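Local coordinates for protein 3' terminal uridylyl transferase (Trypanosoma brucei, PDB 5I49) that adds uridines to the 3'-hydroxyl of guide RNAs, ribosomal RNAs and some mRNAs during mitochondrial RNA editing, using UTP and a divalent metal ion, at residues H71-R76 and G313-K318; N60-W65 and S497-G502. All blocks are in the same frame, centred on the assembly; numbering follows the deposited sequence. Where two conformers were deposited one is given.

Contact 1 (H71-R76 and G313-K318); sequences HVAAQR and GAIVLK. With 2KH (5'-O-[(S)-hydroxy{[(S)-hydroxy(phosphonooxy)phosphoryl]amino}phosphoryl]uridine), chain C.
I315 meets three residues of H71-R76, and its two branches divide the work. CG2 touches the aliphatic part of R76, with 3.6 Å from I315 CG2 to R76 CD, and also reaches V72 CG1. CD1 rests on A73, 4.1 Å from both its CA and its CB. This is the tight part of the contact: I315 and A73 are buried, and M378 lies on both. V72 extends the apolar patch, its CB 4.1 Å from V316 CG2, the two valines crossing at about a right angle. The axes of the two helical segments run nearly perpendicular, 93° apart and 8.9 Å at closest approach, consistent with the small buried area of 249 Å². The pair lies within the catalytic region of a nucleotidyltransferase of the DNA polymerase type-B-like family, beside the UTP pocket, and no hydrogen bond links the segments. R76 lays CG and CD on I315, then kinks at chi3 (56°) and gives NH2 to D119 in a salt bridge; its side chain also touches A122, which probably contributes to UTP binding. K318 is extended throughout, chi1 176° with CG opposite the backbone N, which carries NZ to the bound UTP analogue: 2.8 Å from K318 NZ to O1B of the ligand, with a weaker bond to its O3B. S336 and K322 also hold this ligand. On the solvent side, exposed Q75 folds back, and its NE2 donates to H71 O at 3.1 Å.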
ATOM      1  N   HIS A  71      -6.319  14.093  13.995  1.00 13.68           N
ATOM      2  CA  HIS A  71      -7.159  13.086  14.634  1.00 17.44           C
ATOM      3  C   HIS A  71      -7.331  11.864  13.744  1.00 19.87           C
ATOM      4  O   HIS A  71      -7.199  10.723  14.200  1.00 21.82           O
ATOM      5  CB  HIS A  71      -8.539  13.639  14.974  1.00 16.59           C
ATOM      6  CG  HIS A  71      -9.413  12.648  15.676  1.00 23.36           C
ATOM      7  ND1 HIS A  71      -9.353  12.441  17.038  1.00 31.85           N
ATOM      8  CD2 HIS A  71     -10.339  11.783  15.202  1.00 26.84           C
ATOM      9  CE1 HIS A  71     -10.217  11.498  17.374  1.00 31.67           C
ATOM     10  NE2 HIS A  71     -10.827  11.083  16.278  1.00 28.67           N
ATOM     11  N   VAL A  72      -7.662  12.107  12.481  1.00 15.78           N
ATOM     12  CA  VAL A  72      -7.829  11.035  11.512  1.00 20.43           C
ATOM     13  C   VAL A  72      -6.524  10.261  11.363  1.00 18.01           C
ATOM     14  O   VAL A  72      -6.526   9.031  11.313  1.00 16.65           O
ATOM     15  CB  VAL A  72      -8.266  11.586  10.157  1.00 16.82           C
ATOM     16  CG1 VAL A  72      -8.216  10.483   9.094  1.00 17.92           C
ATOM     17  CG2 VAL A  72      -9.671  12.173  10.268  1.00 21.11           C
ATOM     18  N   ALA A  73      -5.406  10.983  11.329  1.00 15.06           N
ATOM     19  CA  ALA A  73      -4.099  10.344  11.191  1.00 17.66           C
ATOM     20  C   ALA A  73      -3.793   9.471  12.402  1.00 21.58           C
ATOM     21  O   ALA A  73      -3.270   8.360  12.267  1.00 19.30           O
ATOM     22  CB  ALA A  73      -3.018  11.395  10.991  1.00 14.60           C
ATOM     23  N   ALA A  74      -4.128   9.968  13.589  1.00 17.71           N
ATOM     24  CA  ALA A  74      -3.901   9.206  14.818  1.00 23.36           C
ATOM     25  C   ALA A  74      -4.612   7.856  14.791  1.00 25.47           C
ATOM     26  O   ALA A  74      -4.098   6.870  15.331  1.00 27.54           O
ATOM     27  CB  ALA A  74      -4.330  10.004  16.038  1.00 20.50           C
ATOM     28  N   GLN A  75      -5.795   7.807  14.178  1.00 20.17           N
ATOM     29  CA  GLN A  75      -6.560   6.559  14.128  1.00 19.24           C
ATOM     30  C   GLN A  75      -5.854   5.473  13.323  1.00 23.58           C
ATOM     31  O   GLN A  75      -6.079   4.280  13.537  1.00 25.13           O
ATOM     32  CB  GLN A  75      -7.962   6.798  13.558  1.00 25.48           C
ATOM     33  CG  GLN A  75      -8.743   7.876  14.292  1.00 39.17           C
ATOM     34  CD  GLN A  75      -8.598   7.769  15.798  1.00 50.99           C
ATOM     35  OE1 GLN A  75      -8.920   6.738  16.394  1.00 60.09           O
ATOM     36  NE2 GLN A  75      -8.101   8.836  16.424  1.00 49.11           N
ATOM     37  N   ARG A  76      -5.010   5.884  12.384  1.00 15.07           N
ATOM     38  CA  ARG A  76      -4.275   4.927  11.571  1.00 18.21           C
ATOM     39  C   ARG A  76      -2.991   4.442  12.264  1.00 17.82           C
ATOM     40  O   ARG A  76      -2.378   3.459  11.830  1.00 19.58           O
ATOM     41  CB  ARG A  76      -3.980   5.539  10.205  1.00 23.66           C
ATOM     42  CG  ARG A  76      -5.242   6.127   9.578  1.00 29.01           C
ATOM     43  CD  ARG A  76      -5.511   5.643   8.165  1.00 48.26           C
ATOM     44  NE  ARG A  76      -5.586   4.189   8.049  1.00 56.73           N
ATOM     45  CZ  ARG A  76      -4.640   3.433   7.491  1.00 60.60           C
ATOM     46  NH1 ARG A  76      -3.538   3.986   7.001  1.00 60.97           N
ATOM     47  NH2 ARG A  76      -4.792   2.119   7.416  1.00 59.85           N
ATOM     48  N   GLY A 313      -1.385  14.562   6.278  1.00 12.03           N
ATOM     49  CA  GLY A 313      -1.989  15.064   5.058  1.00 10.85           C
ATOM     50  C   GLY A 313      -2.206  13.988   4.004  1.00 15.59           C
ATOM     51  O   GLY A 313      -3.241  13.962   3.332  1.00 12.07           O
ATOM     52  N   ALA A 314      -1.230  13.101   3.844  1.00 10.08           N
ATOM     53  CA  ALA A 314      -1.342  12.027   2.867  1.00 10.60           C
ATOM     54  C   ALA A 314      -2.515  11.117   3.235  1.00 12.76           C
ATOM     55  O   ALA A 314      -3.264  10.661   2.366  1.00 14.68           O
ATOM     56  CB  ALA A 314      -0.039  11.226   2.805  1.00 12.24           C
ATOM     57  N   ILE A 315      -2.654  10.842   4.527  1.00 14.52           N
ATOM     58  CA  ILE A 315      -3.724   9.974   5.009  1.00 13.04           C
ATOM     59  C   ILE A 315      -5.103  10.575   4.713  1.00 13.54           C
ATOM     60  O   ILE A 315      -5.989   9.884   4.197  1.00 13.53           O
ATOM     61  CB  ILE A 315      -3.557   9.663   6.509  1.00 13.43           C
ATOM     62  CG1 ILE A 315      -2.378   8.701   6.714  1.00 19.29           C
ATOM     63  CG2 ILE A 315      -4.844   9.049   7.087  1.00 16.77           C
ATOM     64  CD1 ILE A 315      -1.908   8.611   8.154  1.00 20.10           C
ATOM     65  N   VAL A 316      -5.292  11.856   5.030  1.00 13.40           N
ATOM     66  CA  VAL A 316      -6.579  12.511   4.775  1.00 12.57           C
ATOM     67  C   VAL A 316      -6.888  12.618   3.275  1.00 13.42           C
ATOM     68  O   VAL A 316      -8.040  12.445   2.851  1.00 16.22           O
ATOM     69  CB  VAL A 316      -6.642  13.899   5.474  1.00 18.76           C
ATOM     70  CG1 VAL A 316      -7.813  14.724   4.955  1.00 26.56           C
ATOM     71  CG2 VAL A 316      -6.742  13.708   6.973  1.00 18.60           C
ATOM     72  N   LEU A 317      -5.863  12.872   2.463  1.00 12.22           N
ATOM     73  CA  LEU A 317      -6.053  12.901   1.006  1.00  9.91           C
ATOM     74  C   LEU A 317      -6.381  11.534   0.405  1.00 12.28           C
ATOM     75  O   LEU A 317      -7.120  11.451  -0.578  1.00 14.00           O
ATOM     76  CB  LEU A 317      -4.827  13.524   0.306  1.00 12.59           C
ATOM     77  CG  LEU A 317      -4.688  15.042   0.471  1.00 14.89           C
ATOM     78  CD1 LEU A 317      -3.337  15.514  -0.049  1.00 12.48           C
ATOM     79  CD2 LEU A 317      -5.812  15.776  -0.265  1.00 14.76           C
ATOM     80  N   LYS A 318      -5.831  10.466   0.971  1.00 13.71           N
ATOM     81  CA  LYS A 318      -6.195   9.125   0.526  1.00 12.50           C
ATOM     82  C   LYS A 318      -7.696   8.923   0.744  1.00 14.30           C
ATOM     83  O   LYS A 318      -8.403   8.509  -0.172  1.00 14.11           O
ATOM     84  CB  LYS A 318      -5.402   8.062   1.289  1.00 14.94           C
ATOM     85  CG  LYS A 318      -5.771   6.613   0.960  1.00 20.70           C
ATOM     86  CD  LYS A 318      -4.861   5.671   1.755  1.00 25.96           C
ATOM     87  CE  LYS A 318      -5.145   4.207   1.478  1.00 34.42           C
ATOM     88  NZ  LYS A 318      -4.183   3.327   2.221  1.00 32.29           N
TER
HETATM   89  PA  2KH C 702      -1.673   1.430  -3.220  1.00 21.09           P
HETATM   90  O1A 2KH C 702      -2.418   0.119  -3.237  1.00 19.88           O
HETATM   91  O2A 2KH C 702      -2.210   2.401  -4.386  1.00 26.09           O
HETATM   92  N3A 2KH C 702      -1.714   2.174  -1.721  0.60  9.45           N
HETATM   93  O5' 2KH C 702      -0.166   1.178  -3.547  1.00 25.75           O
HETATM   94  PB  2KH C 702      -2.594   1.489  -0.493  0.72 18.04           P
HETATM   95  O1B 2KH C 702      -2.078   2.110   0.808  1.00 23.84           O
HETATM   96  O2B 2KH C 702      -2.421  -0.057  -0.371  1.00 22.85           O
HETATM   97  O3B 2KH C 702      -4.124   1.954  -0.545  1.00 21.71           O
HETATM   98  PG  2KH C 702      -5.371   1.214  -1.195  0.64 16.84           P
HETATM   99  O1G 2KH C 702      -6.417   1.015  -0.131  0.66 16.45           O
HETATM  100  O2G 2KH C 702      -4.987  -0.106  -1.793  0.75 18.20           O
HETATM  101  O3G 2KH C 702      -5.901   2.094  -2.267  0.82 17.17           O
HETATM  102  C5' 2KH C 702       0.637   0.361  -2.670  1.00 23.05           C
HETATM  103  C4' 2KH C 702       2.013   0.163  -3.116  1.00 18.55           C
HETATM  104  O4' 2KH C 702       1.982  -0.489  -4.386  1.00 17.96           O
HETATM  105  C1' 2KH C 702       2.980   0.092  -5.211  1.00 20.39           C
HETATM  106  C2' 2KH C 702       3.683   1.065  -4.346  1.00 22.50           C
HETATM  107  O2' 2KH C 702       4.750   0.455  -3.672  1.00 18.25           O
HETATM  108  C3' 2KH C 702       2.697   1.463  -3.381  1.00 21.44           C
HETATM  109  O3' 2KH C 702       3.298   1.991  -2.234  1.00 20.25           O
HETATM  110  N1  2KH C 702       2.401   0.674  -6.367  1.00 22.67           N
HETATM  111  C6  2KH C 702       1.074   0.985  -6.405  1.00 20.96           C
HETATM  112  C2  2KH C 702       3.171   0.907  -7.453  1.00 24.42           C
HETATM  113  O2  2KH C 702       4.375   0.622  -7.432  1.00 26.91           O
HETATM  114  N3  2KH C 702       2.664   1.457  -8.566  1.00 23.14           N
HETATM  115  C4  2KH C 702       1.360   1.793  -8.656  1.00 24.98           C
HETATM  116  O4  2KH C 702       0.847   2.371  -9.851  1.00 28.50           O
HETATM  117  C5  2KH C 702       0.523   1.565  -7.559  1.00 21.34           C

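Contact 2 (N60-W65 and S497-G502); sequences NTITSW and SLLKEG
W65 lays one face of its indole over L498, whose CD2 sits 3.9 Å from the centroid of the five-membered ring and 21° off its normal, a CH-pi contact offset toward the rim. L498 belongs to a type I beta turn, S497 to K500, that begins at the last residue of helix 481-497, and the contact joins this C-terminal turn to helix 59-76 in the N-terminal part of the chain. The turn is closed by its own K500 N to S497 O bond. At the edge of the indole, W65 NE1 donates to K500 O at 3.0 Å with an N-H...O angle of 153°. The acceptor lies in the ring plane, and the C=O...N angle of 165° places the donor nearly in line with the carbonyl bond. Face contact and edge bond together would be expected to restrict both the tilt and the rotation of the ring, while K68 adds a cation-pi contact to it. One helical turn back, T61 uses its methyl: CG2, on the far side of CB from the backbone N, comes 3.5 Å from K500 O and also meets the backbone of L499. I62 and L499 lie side by side, pointing the same way, with CD1 of I62 4.1 Å from CD2 of L499. Helix 385-409 covers this buried flank through V400, which touches both I62 and L498, whereas K500, E501 and G502 are exposed. Beyond the indole NH, the six-membered ring reaches the last modelled residue, which is poorly ordered and so less certainly placed: G502 CA lies near the ring plane, 3.7 Å from W65 CZ2.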
ATOM      1  N   ASN A  60      -9.446  30.340  11.853  1.00 15.20           N
ATOM      2  CA  ASN A  60      -9.845  29.430  12.922  1.00 16.01           C
ATOM      3  C   ASN A  60     -10.346  28.117  12.356  1.00 14.50           C
ATOM      4  O   ASN A  60     -10.022  27.043  12.875  1.00 16.11           O
ATOM      5  CB  ASN A  60     -10.891  30.075  13.845  1.00 17.62           C
ATOM      6  CG  ASN A  60     -10.329  31.250  14.613  1.00 21.39           C
ATOM      7  OD1 ASN A  60      -9.118  31.334  14.828  1.00 25.53           O
ATOM      8  ND2 ASN A  60     -11.200  32.175  15.017  1.00 29.93           N
ATOM      9  N   THR A  61     -11.121  28.213  11.279  1.00 13.12           N
ATOM     10  CA  THR A  61     -11.706  27.043  10.634  1.00 14.84           C
ATOM     11  C   THR A  61     -10.606  26.181  10.024  1.00 18.52           C
ATOM     12  O   THR A  61     -10.607  24.948  10.149  1.00 16.13           O
ATOM     13  CB  THR A  61     -12.705  27.477   9.546  1.00 14.62           C
ATOM     14  OG1 THR A  61     -13.818  28.104  10.186  1.00 17.44           O
ATOM     15  CG2 THR A  61     -13.219  26.277   8.766  1.00 16.61           C
ATOM     16  N   ILE A  62      -9.648  26.833   9.382  1.00 17.77           N
ATOM     17  CA  ILE A  62      -8.534  26.109   8.773  1.00 16.11           C
ATOM     18  C   ILE A  62      -7.738  25.357   9.848  1.00 14.83           C
ATOM     19  O   ILE A  62      -7.436  24.172   9.690  1.00 16.85           O
ATOM     20  CB  ILE A  62      -7.644  27.049   7.941  1.00 20.90           C
ATOM     21  CG1 ILE A  62      -8.454  27.640   6.789  1.00 24.59           C
ATOM     22  CG2 ILE A  62      -6.449  26.301   7.368  1.00 17.13           C
ATOM     23  CD1 ILE A  62      -7.719  28.731   6.027  1.00 30.98           C
ATOM     24  N   THR A  63      -7.445  26.025  10.956  1.00 16.43           N
ATOM     25  CA  THR A  63      -6.781  25.375  12.085  1.00 17.35           C
ATOM     26  C   THR A  63      -7.587  24.199  12.650  1.00 17.67           C
ATOM     27  O   THR A  63      -7.014  23.143  12.988  1.00 16.22           O
ATOM     28  CB  THR A  63      -6.414  26.401  13.179  1.00 20.40           C
ATOM     29  OG1 THR A  63      -5.396  27.271  12.661  1.00 23.99           O
ATOM     30  CG2 THR A  63      -5.892  25.708  14.425  1.00 20.59           C
ATOM     31  N   SER A  64      -8.905  24.353  12.734  1.00 14.31           N
ATOM     32  CA  SER A  64      -9.749  23.253  13.199  0.59 14.05           C
ATOM     33  C   SER A  64      -9.687  22.074  12.234  1.00 19.29           C
ATOM     34  O   SER A  64      -9.721  20.920  12.663  1.00 16.77           O
ATOM     35  CB  SER A  64     -11.201  23.693  13.413  0.59 19.18           C
ATOM     36  OG  SER A  64     -11.903  23.759  12.188  0.59 20.61           O
ATOM     37  N   TRP A  65      -9.589  22.355  10.933  1.00 15.86           N
ATOM     38  CA  TRP A  65      -9.387  21.256   9.984  1.00 16.99           C
ATOM     39  C   TRP A  65      -8.033  20.581  10.242  1.00 14.77           C
ATOM     40  O   TRP A  65      -7.918  19.352  10.162  1.00 13.80           O
ATOM     41  CB  TRP A  65      -9.520  21.728   8.526  1.00 13.97           C
ATOM     42  CG  TRP A  65     -10.947  21.876   8.083  1.00 20.02           C
ATOM     43  CD1 TRP A  65     -11.615  23.043   7.822  1.00 24.72           C
ATOM     44  CD2 TRP A  65     -11.890  20.819   7.855  1.00 31.69           C
ATOM     45  NE1 TRP A  65     -12.911  22.772   7.441  1.00 24.63           N
ATOM     46  CE2 TRP A  65     -13.104  21.413   7.453  1.00 30.07           C
ATOM     47  CE3 TRP A  65     -11.823  19.421   7.946  1.00 36.85           C
ATOM     48  CZ2 TRP A  65     -14.243  20.662   7.144  1.00 36.68           C
ATOM     49  CZ3 TRP A  65     -12.952  18.676   7.637  1.00 35.62           C
ATOM     50  CH2 TRP A  65     -14.146  19.298   7.244  1.00 36.90           C
ATOM     51  N   SER A 497     -14.441  23.364   0.701  1.00 27.64           N
ATOM     52  CA  SER A 497     -14.803  22.675   1.937  1.00 30.22           C
ATOM     53  C   SER A 497     -13.958  23.063   3.150  1.00 30.52           C
ATOM     54  O   SER A 497     -14.466  23.116   4.272  1.00 35.32           O
ATOM     55  CB  SER A 497     -14.733  21.164   1.733  1.00 32.74           C
ATOM     56  OG  SER A 497     -15.832  20.712   0.969  1.00 45.00           O
ATOM     57  N   LEU A 498     -12.671  23.318   2.928  1.00 21.62           N
ATOM     58  CA  LEU A 498     -11.741  23.576   4.024  1.00 23.41           C
ATOM     59  C   LEU A 498     -11.895  24.977   4.602  1.00 27.64           C
ATOM     60  O   LEU A 498     -11.279  25.310   5.621  1.00 22.47           O
ATOM     61  CB  LEU A 498     -10.301  23.369   3.561  1.00 23.76           C
ATOM     62  CG  LEU A 498      -9.896  21.922   3.321  1.00 24.82           C
ATOM     63  CD1 LEU A 498      -8.527  21.868   2.651  1.00 27.82           C
ATOM     64  CD2 LEU A 498      -9.864  21.167   4.623  1.00 25.68           C
ATOM     65  N   LEU A 499     -12.700  25.804   3.942  1.00 26.23           N
ATOM     66  CA  LEU A 499     -12.903  27.168   4.402  1.00 25.74           C
ATOM     67  C   LEU A 499     -14.179  27.260   5.218  1.00 24.47           C
ATOM     68  O   LEU A 499     -14.522  28.337   5.719  1.00 25.81           O
ATOM     69  CB  LEU A 499     -13.011  28.123   3.217  1.00 24.03           C
ATOM     70  CG  LEU A 499     -11.790  28.189   2.302  1.00 35.10           C
ATOM     71  CD1 LEU A 499     -12.079  29.086   1.093  1.00 37.41           C
ATOM     72  CD2 LEU A 499     -10.559  28.663   3.077  1.00 27.18           C
ATOM     73  N   LYS A 500     -14.883  26.136   5.338  1.00 22.45           N
ATOM     74  CA  LYS A 500     -16.216  26.123   5.942  1.00 35.45           C
ATOM     75  C   LYS A 500     -16.384  25.016   6.985  1.00 38.40           C
ATOM     76  O   LYS A 500     -15.490  24.184   7.171  1.00 29.68           O
ATOM     77  CB  LYS A 500     -17.287  25.969   4.855  1.00 37.37           C
ATOM     78  CG  LYS A 500     -17.225  27.030   3.769  1.00 44.29           C
ATOM     79  CD  LYS A 500     -18.366  26.889   2.762  1.00 54.48           C
ATOM     80  CE  LYS A 500     -18.239  25.633   1.912  1.00 57.71           C
ATOM     81  NZ  LYS A 500     -18.984  24.472   2.471  1.00 62.18           N
ATOM     82  N   GLU A 501     -17.539  25.012   7.650  1.00 37.91           N
ATOM     83  CA  GLU A 501     -17.850  24.016   8.680  1.00 44.34           C
ATOM     84  C   GLU A 501     -17.802  22.560   8.208  1.00 51.79           C
ATOM     85  O   GLU A 501     -17.572  21.653   9.015  1.00 53.71           O
ATOM     86  CB  GLU A 501     -19.210  24.305   9.310  1.00 46.77           C
ATOM     87  CG  GLU A 501     -19.139  25.265  10.467  1.00 52.91           C
ATOM     88  CD  GLU A 501     -18.098  24.858  11.488  1.00 57.62           C
ATOM     89  OE1 GLU A 501     -17.001  25.457  11.487  1.00 53.72           O
ATOM     90  OE2 GLU A 501     -18.374  23.936  12.287  1.00 62.57           O
ATOM     91  N   GLY A 502     -18.037  22.336   6.917  1.00 54.77           N
ATOM     92  CA  GLY A 502     -17.850  21.021   6.324  1.00 60.58           C
ATOM     93  C   GLY A 502     -18.881  19.982   6.725  1.00 63.40           C
ATOM     94  O   GLY A 502     -19.438  20.027   7.821  1.00 67.27           O
TER

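Overall arrangement
Both contacts draw on helix 59-76: contact 2 uses its first part and contact 1 its last turns. Their centres are about 16 Å apart, and the nearest atoms, about 7 Å apart, do not touch. Contact 1, with its partner on helix 310-323, is nested along the chain inside the loop closed by contact 2, whose segments are 432 residues apart. Helix 385-409 touches both contacts, through L399 at V316 in contact 1 and V400 in contact 2. One helix thus links the end of the modelled chain to the nucleotide pocket. Contact 1 holds UTP-binding K318, whereas contact 2, its centre about 29 Å from the centre of the chain, lies away from the annotated sites and is structural packing.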